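Aminotransferase (PDB 4GRX) probably transfers amino groups between amine or amino acid donors and oxo acceptors as a pyridoxal-phosphate-dependent class III omega-aminotransferase. Local coordinates at residues P366-G371 and I433-P438. Numbering follows the deposited sequence.
Sequences PRFEAG and IVLCPP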
loop_
_atom_site.group_PDB
_atom_site.type_symbol
_atom_site.label_atom_id
_atom_site.label_comp_id
_atom_site.label_asym_id
_atom_site.label_seq_id
_atom_site.Cartn_x
_atom_site.Cartn_y
_atom_site.Cartn_z
ATOM N N PRO A 366 -19.564 -5.599 28.907
ATOM C CA PRO A 366 -20.292 -4.999 30.032
ATOM C C PRO A 366 -19.370 -4.378 31.074
ATOM O O PRO A 366 -19.578 -3.227 31.455
ATOM C CB PRO A 366 -21.044 -6.190 30.628
ATOM C CG PRO A 366 -21.298 -7.063 29.454
ATOM C CD PRO A 366 -20.040 -6.974 28.644
ATOM N N ARG A 367 -18.369 -5.135 31.521
ATOM C CA ARG A 367 -17.395 -4.659 32.501
ATOM C C ARG A 367 -16.577 -3.443 32.019
ATOM O O ARG A 367 -16.321 -2.508 32.798
ATOM C CB ARG A 367 -16.458 -5.788 32.878
ATOM C CG ARG A 367 -15.410 -5.381 33.889
ATOM C CD ARG A 367 -14.341 -6.452 34.014
ATOM N NE ARG A 367 -13.455 -6.201 35.147
ATOM C CZ ARG A 367 -13.676 -6.675 36.364
ATOM N NH1 ARG A 367 -14.750 -7.414 36.596
ATOM N NH2 ARG A 367 -12.833 -6.405 37.349
ATOM N N PHE A 368 -16.170 -3.482 30.745
ATOM C CA PHE A 368 -15.436 -2.403 30.077
ATOM C C PHE A 368 -16.272 -1.137 30.112
ATOM O O PHE A 368 -15.776 -0.069 30.462
ATOM C CB PHE A 368 -15.183 -2.794 28.619
ATOM C CG PHE A 368 -13.998 -2.110 27.972
ATOM C CD1 PHE A 368 -13.662 -0.788 28.271
ATOM C CD2 PHE A 368 -13.246 -2.789 27.012
ATOM C CE1 PHE A 368 -12.579 -0.174 27.661
ATOM C CE2 PHE A 368 -12.173 -2.181 26.384
ATOM C CZ PHE A 368 -11.838 -0.869 26.710
ATOM N N GLU A 369 -17.547 -1.272 29.754
ATOM C CA GLU A 369 -18.499 -0.167 29.802
ATOM C C GLU A 369 -18.739 0.377 31.211
ATOM O O GLU A 369 -18.951 1.585 31.389
ATOM C CB GLU A 369 -19.828 -0.587 29.184
ATOM C CG GLU A 369 -20.796 0.566 28.996
ATOM C CD GLU A 369 -22.029 0.183 28.214
ATOM O OE1 GLU A 369 -22.047 -0.909 27.606
ATOM O OE2 GLU A 369 -22.982 0.983 28.216
ATOM N N ALA A 370 -18.711 -0.513 32.203
ATOM C CA ALA A 370 -18.858 -0.113 33.599
ATOM C C ALA A 370 -17.675 0.743 34.070
ATOM O O ALA A 370 -17.868 1.730 34.773
ATOM C CB ALA A 370 -19.040 -1.334 34.481
ATOM N N GLY A 371 -16.463 0.374 33.654
ATOM C CA GLY A 371 -15.253 1.127 33.987
ATOM C C GLY A 371 -15.276 2.556 33.470
ATOM O O GLY A 371 -14.963 3.498 34.198
ATOM N N ILE A 433 -9.868 10.305 24.330
ATOM C CA ILE A 433 -9.035 9.250 24.911
ATOM C C ILE A 433 -9.564 7.879 24.489
ATOM O O ILE A 433 -10.634 7.443 24.927
ATOM C CB ILE A 433 -9.028 9.343 26.439
ATOM C CG1 ILE A 433 -8.692 10.769 26.872
ATOM C CG2 ILE A 433 -8.070 8.316 27.042
ATOM C CD1 ILE A 433 -9.525 11.258 28.035
ATOM N N VAL A 434 -8.798 7.199 23.643
ATOM C CA VAL A 434 -9.242 5.974 22.996
ATOM C C VAL A 434 -8.659 4.743 23.668
ATOM O O VAL A 434 -7.498 4.718 24.074
ATOM C CB VAL A 434 -8.876 5.995 21.501
ATOM C CG1 VAL A 434 -9.152 4.662 20.838
ATOM C CG2 VAL A 434 -9.647 7.090 20.795
ATOM N N LEU A 435 -9.485 3.719 23.792
ATOM C CA LEU A 435 -9.065 2.455 24.341
ATOM C C LEU A 435 -9.547 1.373 23.393
ATOM O O LEU A 435 -10.759 1.269 23.101
ATOM C CB LEU A 435 -9.662 2.275 25.729
ATOM C CG LEU A 435 -9.157 3.155 26.875
ATOM C CD1 LEU A 435 -9.926 2.829 28.151
ATOM C CD2 LEU A 435 -7.652 2.995 27.106
ATOM N N CYS A 436 -8.597 0.603 22.868
ATOM C CA CYS A 436 -8.902 -0.495 21.949
ATOM C C CYS A 436 -7.918 -1.651 22.127
ATOM O O CYS A 436 -7.156 -1.980 21.202
ATOM C CB CYS A 436 -8.953 -0.008 20.486
ATOM S SG CYS A 436 -7.433 0.744 19.844
ATOM N N PRO A 437 -7.946 -2.285 23.319
ATOM C CA PRO A 437 -6.972 -3.315 23.698
ATOM C C PRO A 437 -7.115 -4.607 22.874
ATOM O O PRO A 437 -8.153 -4.819 22.248
ATOM C CB PRO A 437 -7.303 -3.595 25.179
ATOM C CG PRO A 437 -8.586 -2.885 25.481
ATOM C CD PRO A 437 -9.105 -2.259 24.232
ATOM N N PRO A 438 -6.085 -5.481 22.878
ATOM C CA PRO A 438 -6.289 -6.772 22.199
ATOM C C PRO A 438 -7.475 -7.560 22.779
ATOM O O PRO A 438 -7.876 -7.373 23.937
ATOM C CB PRO A 438 -4.987 -7.527 22.473
ATOM C CG PRO A 438 -3.994 -6.491 22.859
ATOM C CD PRO A 438 -4.773 -5.416 23.546
#
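The F368 ring meets L435 and P437 with its far edge: L435 CB and P437 CD both lie at the rim, near the ring plane. F368 CZ stands 3.9 Å from L435 CB. F368 CE2 comes 3.7 Å from P437 CD, with P437 CG close beside. The leucine adds one methyl, L435 CD1, 4.0 Å from F368 CE1. CG anti to the backbone nitrogen (chi1 -156°) carries the phenylalanine ring from helix 357-375 across toward the strand, bridging 9.9 Å between F368 CA and L435 CA; the contact is wholly apolar. Strand 432-435 is an outer member of a three-stranded antiparallel sheet, and the helix packs against that sheet and the loop leaving it, consistent with the C-terminal part of the small domain in fold type I PLP enzymes, to which class III aminotransferases belong. L435 pairs through its backbone with W391 on the neighbouring strand. The W391 ring meets the F368 ring with planes about 35° apart, and the rings of F389 and F368 meet edge-to-face. M446 and M449 of helix 443-463 also touch F368. An alanine at F368 removes the ring and would probably open a gap between helix and strand end, leaving L435 CB and P437 CD without that apolar cover.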